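Local coordinates for protein geobacter metallireducens SMUG1 (Geobacter metallireducens, PDB 5H9I) that is a SMUG1-type member of the uracil-DNA glycosylase superfamily and holds xanthine in a pocket of its alpha/beta fold, at residues A[72-77]-A[211-216]; A[169-174]-A[194-199]; A[41-46]-A[84-89]. All blocks are in the same frame, centred on the assembly; numbering follows the deposited sequence.

Interaction 1 of 3, residues A[72-77]-A[211-216]; sequences VPFGEV and IIHPSP. With XAN (xanthine), chain B.
In F74, CG lies anti to the carbonyl carbon and beside the backbone N (chi1 -67°), which aims the phenyl ring at segment 211-216; in H213, CG lies anti to the backbone N (chi1 -168°), and the imidazole swings in to meet it. The rings meet obliquely: NE2 of H213 sits at the phenyl edge, near its plane, 4.1 Å from CE1 of F74, while the ring centroids stay 6.0 Å apart. P214 adds an apolar touch on the same carbon, its CG lying 4.2 Å from CE1 of F74.

No hydrogen bond joins the two loops directly; xanthine bridges them. The purine lies over one face of the F74 ring, with its C4 3.4 Å from F74 CD1. The type II turn from V72 to G75 presents the backbone N of F74, which donates to xanthine O2 at 2.8 Å in a nearly straight bond, so one residue grips the ligand by both main chain and ring face. From the other loop, H213 NE2 donates to xanthine N7 at 3.0 Å, with a bent angle of 137° at the hydrogen. S215 N gives its hydrogen to H213 ND1 at 3.0 Å, in the ring plane, so both imidazole nitrogens are engaged and the rotation of the ring is fixed. N139, E111 and the backbone N of M60 also hold the ligand. This is the xanthine pocket of a UDG-superfamily fold, with segment 211-216 running off the end of strand 207-211 of the parallel sheet into the loop.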
loop_
_atom_site.group_PDB
_atom_site.type_symbol
_atom_site.label_atom_id
_atom_site.label_comp_id
_atom_site.label_asym_id
_atom_site.label_seq_id
_atom_site.Cartn_x
_atom_site.Cartn_y
_atom_site.Cartn_z
ATOM N N VAL A 72 -5.722 5.123 -1.674
ATOM C CA VAL A 72 -4.549 5.006 -2.483
ATOM C C VAL A 72 -3.347 4.726 -1.679
ATOM O O VAL A 72 -3.197 5.382 -0.628
ATOM C CB VAL A 72 -4.363 6.266 -3.268
ATOM C CG1 VAL A 72 -3.054 6.255 -4.062
ATOM C CG2 VAL A 72 -5.548 6.524 -4.210
ATOM N N PRO A 73 -2.505 3.721 -1.966
ATOM C CA PRO A 73 -1.278 3.483 -1.165
ATOM C C PRO A 73 -0.426 4.746 -1.017
ATOM O O PRO A 73 -0.259 5.530 -1.940
ATOM C CB PRO A 73 -0.489 2.406 -1.951
ATOM C CG PRO A 73 -1.512 1.852 -2.899
ATOM C CD PRO A 73 -2.576 2.872 -3.163
ATOM N N PHE A 74 0.033 4.927 0.243
ATOM C CA PHE A 74 0.803 6.168 0.595
ATOM C C PHE A 74 0.079 7.423 0.186
ATOM O O PHE A 74 0.653 8.421 -0.118
ATOM C CB PHE A 74 2.221 6.090 -0.058
ATOM C CG PHE A 74 3.110 5.004 0.521
ATOM C CD1 PHE A 74 3.891 5.271 1.676
ATOM C CD2 PHE A 74 3.144 3.755 -0.045
ATOM C CE1 PHE A 74 4.724 4.296 2.125
ATOM C CE2 PHE A 74 3.978 2.787 0.428
ATOM C CZ PHE A 74 4.748 3.079 1.498
ATOM N N GLY A 75 -1.272 7.371 0.212
ATOM C CA GLY A 75 -2.086 8.314 -0.488
ATOM C C GLY A 75 -2.411 9.567 0.298
ATOM O O GLY A 75 -3.557 9.800 0.675
ATOM N N GLU A 76 -1.410 10.385 0.461
ATOM C CA GLU A 76 -1.547 11.712 1.075
ATOM C C GLU A 76 -2.621 12.441 0.247
ATOM O O GLU A 76 -2.602 12.452 -1.005
ATOM C CB GLU A 76 -0.227 12.426 1.118
ATOM C CG GLU A 76 -0.283 13.801 1.896
ATOM C CD GLU A 76 0.020 14.984 1.076
ATOM O OE1 GLU A 76 0.164 14.944 -0.197
ATOM O OE2 GLU A 76 0.102 16.111 1.685
ATOM N N VAL A 77 -3.521 13.187 0.899
ATOM C CA VAL A 77 -4.669 13.741 0.222
ATOM C C VAL A 77 -4.294 14.653 -0.892
ATOM O O VAL A 77 -4.812 14.523 -2.025
ATOM C CB VAL A 77 -5.674 14.407 1.262
ATOM C CG1 VAL A 77 -6.796 15.096 0.536
ATOM C CG2 VAL A 77 -6.147 13.353 2.225
ATOM N N ILE A 211 13.716 -0.675 -0.338
ATOM C CA ILE A 211 14.172 0.652 -0.090
ATOM C C ILE A 211 13.807 1.101 1.345
ATOM O O ILE A 211 12.853 0.590 1.970
ATOM C CB ILE A 211 13.618 1.688 -1.089
ATOM C CG1 ILE A 211 12.127 1.803 -1.026
ATOM C CG2 ILE A 211 14.253 1.441 -2.494
ATOM C CD1 ILE A 211 11.578 3.007 -1.814
ATOM N N ILE A 212 14.558 2.079 1.818
ATOM C CA ILE A 212 14.257 2.679 3.128
ATOM C C ILE A 212 12.781 3.156 3.107
ATOM O O ILE A 212 12.328 3.778 2.139
ATOM C CB ILE A 212 15.261 3.815 3.389
ATOM C CG1 ILE A 212 15.028 4.448 4.696
ATOM C CG2 ILE A 212 15.332 4.753 2.237
ATOM C CD1 ILE A 212 16.255 5.372 5.044
ATOM N N HIS A 213 12.128 3.014 4.246
ATOM C CA HIS A 213 10.791 3.562 4.396
ATOM C C HIS A 213 10.871 5.062 4.652
ATOM O O HIS A 213 11.773 5.538 5.349
ATOM C CB HIS A 213 10.126 2.865 5.556
ATOM C CG HIS A 213 8.674 3.126 5.646
ATOM N ND1 HIS A 213 8.175 4.339 6.069
ATOM C CD2 HIS A 213 7.614 2.353 5.326
ATOM C CE1 HIS A 213 6.856 4.288 6.025
ATOM N NE2 HIS A 213 6.507 3.093 5.626
ATOM N N PRO A 214 9.964 5.831 4.084
ATOM C CA PRO A 214 10.032 7.306 4.147
ATOM C C PRO A 214 9.595 7.920 5.487
ATOM O O PRO A 214 9.700 9.148 5.529
ATOM C CB PRO A 214 9.125 7.746 2.955
ATOM C CG PRO A 214 8.117 6.662 2.824
ATOM C CD PRO A 214 8.929 5.415 3.062
ATOM N N SER A 215 9.109 7.156 6.414
ATOM C CA SER A 215 8.614 7.786 7.673
ATOM C C SER A 215 9.706 8.487 8.456
ATOM O O SER A 215 10.903 8.120 8.418
ATOM C CB SER A 215 7.745 6.940 8.540
ATOM O OG SER A 215 8.444 6.426 9.551
ATOM N N PRO A 216 9.303 9.494 9.166
ATOM C CA PRO A 216 10.261 10.078 10.111
ATOM C C PRO A 216 10.831 9.151 11.148
ATOM O O PRO A 216 11.740 9.600 11.843
ATOM C CB PRO A 216 9.451 11.189 10.711
ATOM C CG PRO A 216 8.498 11.628 9.684
ATOM C CD PRO A 216 8.129 10.370 8.937
HETATM N N9 XAN B . 2.237 5.293 4.984
HETATM C C4 XAN B . 1.872 4.267 4.266
HETATM N N3 XAN B . 0.947 4.054 3.335
HETATM C C2 XAN B . 0.834 2.917 2.811
HETATM O O2 XAN B . -0.046 2.738 2.009
HETATM N N1 XAN B . 1.659 1.897 3.088
HETATM C C6 XAN B . 2.621 1.976 3.956
HETATM O O6 XAN B . 3.349 1.027 4.266
HETATM C C5 XAN B . 2.751 3.190 4.634
HETATM N N7 XAN B . 3.586 3.629 5.564
HETATM C C8 XAN B . 3.278 4.899 5.771
#

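Interaction 2 of 3, residues A[169-174]-A[194-199]; sequences ACDLAL and EARCHE
D171 and R196 join two helices that pack on the parallel sheet of this alpha/beta fold: helix 160-181, which leads into strand 185-189, and helix 191-201, the helix of the beta-alpha-beta crossover from that strand to 207-211. The two segments cross steeply, their axes 10.3 Å apart at closest approach with a signed angle of -72°.

The polar half of the contact is a salt bridge. NH2 of R196 donates to OD1 of D171 at 3.0 Å, with 156° at the hydrogen, and enters on the syn lone pair, the side of the other oxygen. OD2 of D171 is almost as near to the same NH2, at 3.1 Å, and carboxylate and guanidinium lie nearly coplanar, their planes 14° apart. Although CB of R196 does not aim at D171, the side chain bends at both chi2 and chi3 and curls its guanidinium across to the carboxylate. A third residue ties the pair together: the hydroxyl of Y140 is hydrogen-bonded both to OD1 of D171 and to NE of R196. OD1 thus has two partners, and two nitrogens of the guanidinium are accounted for. OE1 of E199 stands 6.1 Å from OD2 of D171, a like charge that the arginine would be expected to offset.

Beside strand 207-211, H198 NE2 donates at 3.0 Å to OE1 of E194, one turn back along the same helix, which is met from above its carboxylate plane. Beneath the salt bridge the chemistry turns apolar, as L174 and C197 both lean on V58 of strand 55-59. There CD2 of L174 comes within 4.1 Å of SG of C197.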
loop_
_atom_site.group_PDB
_atom_site.type_symbol
_atom_site.label_atom_id
_atom_site.label_comp_id
_atom_site.label_asym_id
_atom_site.label_seq_id
_atom_site.Cartn_x
_atom_site.Cartn_y
_atom_site.Cartn_z
ATOM N N ALA A 169 -3.925 -14.668 3.052
ATOM C CA ALA A 169 -4.785 -13.940 2.117
ATOM C C ALA A 169 -3.922 -12.843 1.323
ATOM O O ALA A 169 -4.052 -12.726 0.118
ATOM C CB ALA A 169 -5.926 -13.280 2.813
ATOM N N CYS A 170 -3.124 -12.093 2.100
ATOM C CA CYS A 170 -2.269 -11.069 1.507
ATOM C C CYS A 170 -1.213 -11.623 0.589
ATOM O O CYS A 170 -0.909 -11.099 -0.512
ATOM C CB CYS A 170 -1.679 -10.184 2.600
ATOM S SG CYS A 170 -2.918 -9.223 3.511
ATOM N N ASP A 171 -0.628 -12.787 0.964
ATOM C CA ASP A 171 0.349 -13.438 0.051
ATOM C C ASP A 171 -0.267 -13.859 -1.304
ATOM O O ASP A 171 0.344 -13.704 -2.345
ATOM C CB ASP A 171 0.912 -14.740 0.736
ATOM C CG ASP A 171 1.871 -14.510 1.879
ATOM O OD1 ASP A 171 2.262 -13.366 2.208
ATOM O OD2 ASP A 171 2.148 -15.582 2.592
ATOM N N LEU A 172 -1.488 -14.405 -1.191
ATOM C CA LEU A 172 -2.177 -14.817 -2.398
ATOM C C LEU A 172 -2.467 -13.582 -3.348
ATOM O O LEU A 172 -2.201 -13.648 -4.545
ATOM C CB LEU A 172 -3.500 -15.495 -2.068
ATOM C CG LEU A 172 -4.493 -15.760 -3.229
ATOM C CD1 LEU A 172 -3.826 -16.630 -4.276
ATOM C CD2 LEU A 172 -5.746 -16.377 -2.646
ATOM N N ALA A 173 -2.889 -12.480 -2.702
ATOM C CA ALA A 173 -3.184 -11.274 -3.512
ATOM C C ALA A 173 -1.880 -10.784 -4.150
ATOM O O ALA A 173 -1.866 -10.283 -5.257
ATOM C CB ALA A 173 -3.827 -10.197 -2.660
ATOM N N LEU A 174 -0.769 -10.823 -3.407
ATOM C CA LEU A 174 0.478 -10.368 -3.941
ATOM C C LEU A 174 1.005 -11.216 -5.131
ATOM O O LEU A 174 1.436 -10.727 -6.118
ATOM C CB LEU A 174 1.581 -10.237 -2.840
ATOM C CG LEU A 174 2.926 -9.756 -3.237
ATOM C CD1 LEU A 174 2.918 -8.417 -3.977
ATOM C CD2 LEU A 174 3.831 -9.732 -1.953
ATOM N N GLU A 194 9.439 -5.899 2.715
ATOM C CA GLU A 194 10.468 -6.669 2.027
ATOM C C GLU A 194 10.344 -8.146 2.459
ATOM O O GLU A 194 10.399 -8.999 1.597
ATOM C CB GLU A 194 11.863 -6.206 2.239
ATOM C CG GLU A 194 12.874 -6.988 1.427
ATOM C CD GLU A 194 14.268 -6.925 1.970
ATOM O OE1 GLU A 194 15.139 -7.366 1.180
ATOM O OE2 GLU A 194 14.526 -6.344 3.013
ATOM N N ALA A 195 10.215 -8.371 3.770
ATOM C CA ALA A 195 10.213 -9.780 4.222
ATOM C C ALA A 195 8.992 -10.514 3.734
ATOM O O ALA A 195 9.131 -11.707 3.316
ATOM C CB ALA A 195 10.242 -9.825 5.745
ATOM N N ARG A 196 7.826 -9.846 3.697
ATOM C CA ARG A 196 6.655 -10.492 3.121
ATOM C C ARG A 196 6.832 -10.808 1.629
ATOM O O ARG A 196 6.311 -11.820 1.152
ATOM C CB ARG A 196 5.411 -9.688 3.299
ATOM C CG ARG A 196 5.031 -9.423 4.785
ATOM C CD ARG A 196 5.016 -10.671 5.660
ATOM N NE ARG A 196 4.315 -11.818 5.070
ATOM C CZ ARG A 196 4.597 -13.096 5.287
ATOM N NH1 ARG A 196 5.536 -13.456 6.163
ATOM N NH2 ARG A 196 3.879 -14.036 4.663
ATOM N N CYS A 197 7.459 -9.888 0.872
ATOM C CA CYS A 197 7.685 -10.132 -0.548
ATOM C C CYS A 197 8.606 -11.387 -0.704
ATOM O O CYS A 197 8.326 -12.149 -1.619
ATOM C CB CYS A 197 8.304 -8.919 -1.229
ATOM S SG CYS A 197 7.168 -7.463 -1.322
ATOM N N HIS A 198 9.683 -11.516 0.036
ATOM C CA HIS A 198 10.517 -12.702 -0.127
ATOM C C HIS A 198 9.676 -13.910 0.208
ATOM O O HIS A 198 9.782 -14.939 -0.543
ATOM C CB HIS A 198 11.740 -12.621 0.789
ATOM C CG HIS A 198 12.795 -11.679 0.368
ATOM N ND1 HIS A 198 13.555 -11.851 -0.743
ATOM C CD2 HIS A 198 13.268 -10.567 0.964
ATOM C CE1 HIS A 198 14.448 -10.878 -0.833
ATOM N NE2 HIS A 198 14.257 -10.066 0.184
ATOM N N GLU A 199 8.862 -13.868 1.215
ATOM C CA GLU A 199 8.068 -15.051 1.661
ATOM C C GLU A 199 7.003 -15.441 0.620
ATOM O O GLU A 199 6.817 -16.599 0.277
ATOM C CB GLU A 199 7.361 -14.834 2.984
ATOM C CG GLU A 199 8.254 -14.818 4.211
ATOM C CD GLU A 199 8.585 -16.239 4.701
ATOM O OE1 GLU A 199 7.688 -17.042 4.777
ATOM O OE2 GLU A 199 9.739 -16.467 4.914
#

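Interaction 3 of 3, residues A[41-46]-A[84-89]; sequences HVAYLS and LGINGT. With BME (beta-mercaptoethanol), chain F.
In this alpha/beta fold of the uracil-DNA glycosylase superfamily, the loop after helix 77-84 packs on helix 38-48, with I86 set against A43 and Y44. The chain breaks from helical geometry at G85, whose phi is positive (71°), and after this change of direction I86 faces helix 38-48. CG1 of I86 stands anti to the carbonyl carbon and the chain is extended beyond it (chi2 175°), so that CD1 makes the closest approach. That methyl rests on the helix backbone between two residues, 3.6 Å from N of Y44, with CB of Y44 at 3.9 Å and CB of A43 at 4.1 Å from it.

L84 supplies the second apolar touch, its CD1 4.2 Å from CD1 of the Y44 ring and oblique to it. No hydrogen bond crosses between the two segments; the contact is apolar packing of the I86 and L84 methyls on A43 and on the backbone, CB and ring of Y44. With CG anti to the backbone N (chi1 169°), the Y44 ring passes L84 and carries its OH on to a hydrogen bond with the V137 carbonyl; it also meets the F136 ring at a shallow angle. F132 of helix 128-132 touches both Y44 and L84, extending the hydrophobic cluster.

Beyond I86 the loop comes to the surface at N87 and T89 and meets a beta-mercaptoethanol molecule, probably from the crystallisation liquor, also bonded to the backbone N of F105. O1 of this molecule donates to O of G88 at 2.9 Å, and its S2 lies 3.5 Å from CA of T89.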
loop_
_atom_site.group_PDB
_atom_site.type_symbol
_atom_site.label_atom_id
_atom_site.label_comp_id
_atom_site.label_asym_id
_atom_site.label_seq_id
_atom_site.Cartn_x
_atom_site.Cartn_y
_atom_site.Cartn_z
ATOM N N HIS A 41 -10.129 3.957 -4.855
ATOM C CA HIS A 41 -9.152 2.853 -4.990
ATOM C C HIS A 41 -9.205 2.240 -6.394
ATOM O O HIS A 41 -8.166 2.055 -7.012
ATOM C CB HIS A 41 -9.467 1.812 -3.959
ATOM C CG HIS A 41 -8.521 0.650 -3.983
ATOM N ND1 HIS A 41 -7.185 0.764 -3.580
ATOM C CD2 HIS A 41 -8.648 -0.607 -4.442
ATOM C CE1 HIS A 41 -6.594 -0.401 -3.759
ATOM N NE2 HIS A 41 -7.450 -1.247 -4.286
ATOM N N VAL A 42 -10.407 1.925 -6.874
ATOM C CA VAL A 42 -10.514 1.384 -8.219
ATOM C C VAL A 42 -10.095 2.382 -9.285
ATOM O O VAL A 42 -9.576 1.979 -10.325
ATOM C CB VAL A 42 -11.955 0.808 -8.402
ATOM C CG1 VAL A 42 -12.169 0.399 -9.845
ATOM C CG2 VAL A 42 -12.166 -0.390 -7.471
ATOM N N ALA A 43 -10.362 3.685 -9.092
ATOM C CA ALA A 43 -9.796 4.675 -9.953
ATOM C C ALA A 43 -8.262 4.556 -10.092
ATOM O O ALA A 43 -7.718 4.593 -11.170
ATOM C CB ALA A 43 -10.214 6.106 -9.540
ATOM N N TYR A 44 -7.630 4.420 -8.941
ATOM C CA TYR A 44 -6.161 4.336 -8.958
ATOM C C TYR A 44 -5.745 3.028 -9.656
ATOM O O TYR A 44 -4.874 3.049 -10.539
ATOM C CB TYR A 44 -5.678 4.307 -7.488
ATOM C CG TYR A 44 -4.214 3.950 -7.299
ATOM C CD1 TYR A 44 -3.230 4.816 -7.737
ATOM C CD2 TYR A 44 -3.867 2.743 -6.708
ATOM C CE1 TYR A 44 -1.866 4.526 -7.580
ATOM C CE2 TYR A 44 -2.485 2.444 -6.573
ATOM C CZ TYR A 44 -1.535 3.342 -7.028
ATOM O OH TYR A 44 -0.197 2.994 -6.939
ATOM N N LEU A 45 -6.387 1.872 -9.354
ATOM C CA LEU A 45 -6.051 0.634 -10.006
ATOM C C LEU A 45 -6.261 0.708 -11.511
ATOM O O LEU A 45 -5.420 0.266 -12.296
ATOM C CB LEU A 45 -6.852 -0.532 -9.503
ATOM C CG LEU A 45 -6.751 -0.797 -8.001
ATOM C CD1 LEU A 45 -7.720 -2.007 -7.707
ATOM C CD2 LEU A 45 -5.377 -1.043 -7.498
ATOM N N SER A 46 -7.354 1.330 -11.934
ATOM C CA SER A 46 -7.746 1.271 -13.331
ATOM C C SER A 46 -6.995 2.290 -14.150
ATOM O O SER A 46 -6.596 1.999 -15.301
ATOM C CB SER A 46 -9.199 1.604 -13.436
ATOM O OG SER A 46 -10.032 0.687 -12.684
ATOM N N LEU A 84 -2.463 12.859 -9.032
ATOM C CA LEU A 84 -3.098 11.710 -9.636
ATOM C C LEU A 84 -4.452 12.086 -10.221
ATOM O O LEU A 84 -5.019 11.361 -11.042
ATOM C CB LEU A 84 -3.209 10.531 -8.657
ATOM C CG LEU A 84 -1.929 9.944 -8.139
ATOM C CD1 LEU A 84 -2.150 8.838 -7.115
ATOM C CD2 LEU A 84 -1.045 9.459 -9.329
ATOM N N GLY A 85 -5.032 13.170 -9.739
ATOM C CA GLY A 85 -6.374 13.531 -10.178
ATOM C C GLY A 85 -7.463 12.708 -9.724
ATOM O O GLY A 85 -8.511 12.583 -10.426
ATOM N N ILE A 86 -7.357 12.160 -8.534
ATOM C CA ILE A 86 -8.374 11.329 -7.942
ATOM C C ILE A 86 -8.984 12.006 -6.725
ATOM O O ILE A 86 -8.271 12.458 -5.881
ATOM C CB ILE A 86 -7.763 9.966 -7.559
ATOM C CG1 ILE A 86 -7.433 9.180 -8.832
ATOM C CG2 ILE A 86 -8.747 9.135 -6.720
ATOM C CD1 ILE A 86 -6.712 7.874 -8.530
ATOM N N ASN A 87 -10.297 12.128 -6.673
ATOM C CA ASN A 87 -11.005 12.689 -5.527
ATOM C C ASN A 87 -12.412 12.213 -5.639
ATOM O O ASN A 87 -13.098 12.601 -6.557
ATOM C CB ASN A 87 -11.026 14.225 -5.651
ATOM C CG ASN A 87 -11.755 14.906 -4.496
ATOM O OD1 ASN A 87 -12.552 14.289 -3.852
ATOM N ND2 ASN A 87 -11.410 16.121 -4.217
ATOM N N GLY A 88 -12.816 11.358 -4.720
ATOM C CA GLY A 88 -14.073 10.639 -4.832
ATOM C C GLY A 88 -14.732 10.357 -3.492
ATOM O O GLY A 88 -14.304 10.888 -2.485
ATOM N N THR A 89 -15.710 9.515 -3.567
ATOM C CA THR A 89 -16.594 9.101 -2.409
ATOM C C THR A 89 -15.877 8.184 -1.491
ATOM O O THR A 89 -15.416 7.139 -1.872
ATOM C CB THR A 89 -17.891 8.477 -2.880
ATOM O OG1 THR A 89 -18.555 9.483 -3.659
ATOM C CG2 THR A 89 -18.811 8.027 -1.708
HETATM C C1 BME F . -14.778 12.941 0.888
HETATM C C2 BME F . -16.080 12.373 1.412
HETATM O O1 BME F . -14.081 11.918 0.226
HETATM S S2 BME F . -16.891 11.363 0.285
#

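Overall arrangement
Interactions 1 and 3 are both buried and touch each other: P73 CD lies 3.4 Å from Y44 CE2, and V72 CG1 reaches both Y44 and L84, so the helix-and-loop core of interaction 3 backs directly onto the xanthine loop. Their segments alternate along the chain. Interaction 2 stands apart, its centre about 18 Å from that of interaction 1 and across the chain's centre from both others; it is only partly buried. Chemistry follows place: interaction 1 is joined through a ligand, interaction 3 by apolar packing with no hydrogen bond across it, and interaction 2 by a salt bridge above a small apolar patch. All three abut the parallel sheet, interaction 3 at its edge strand 135-139.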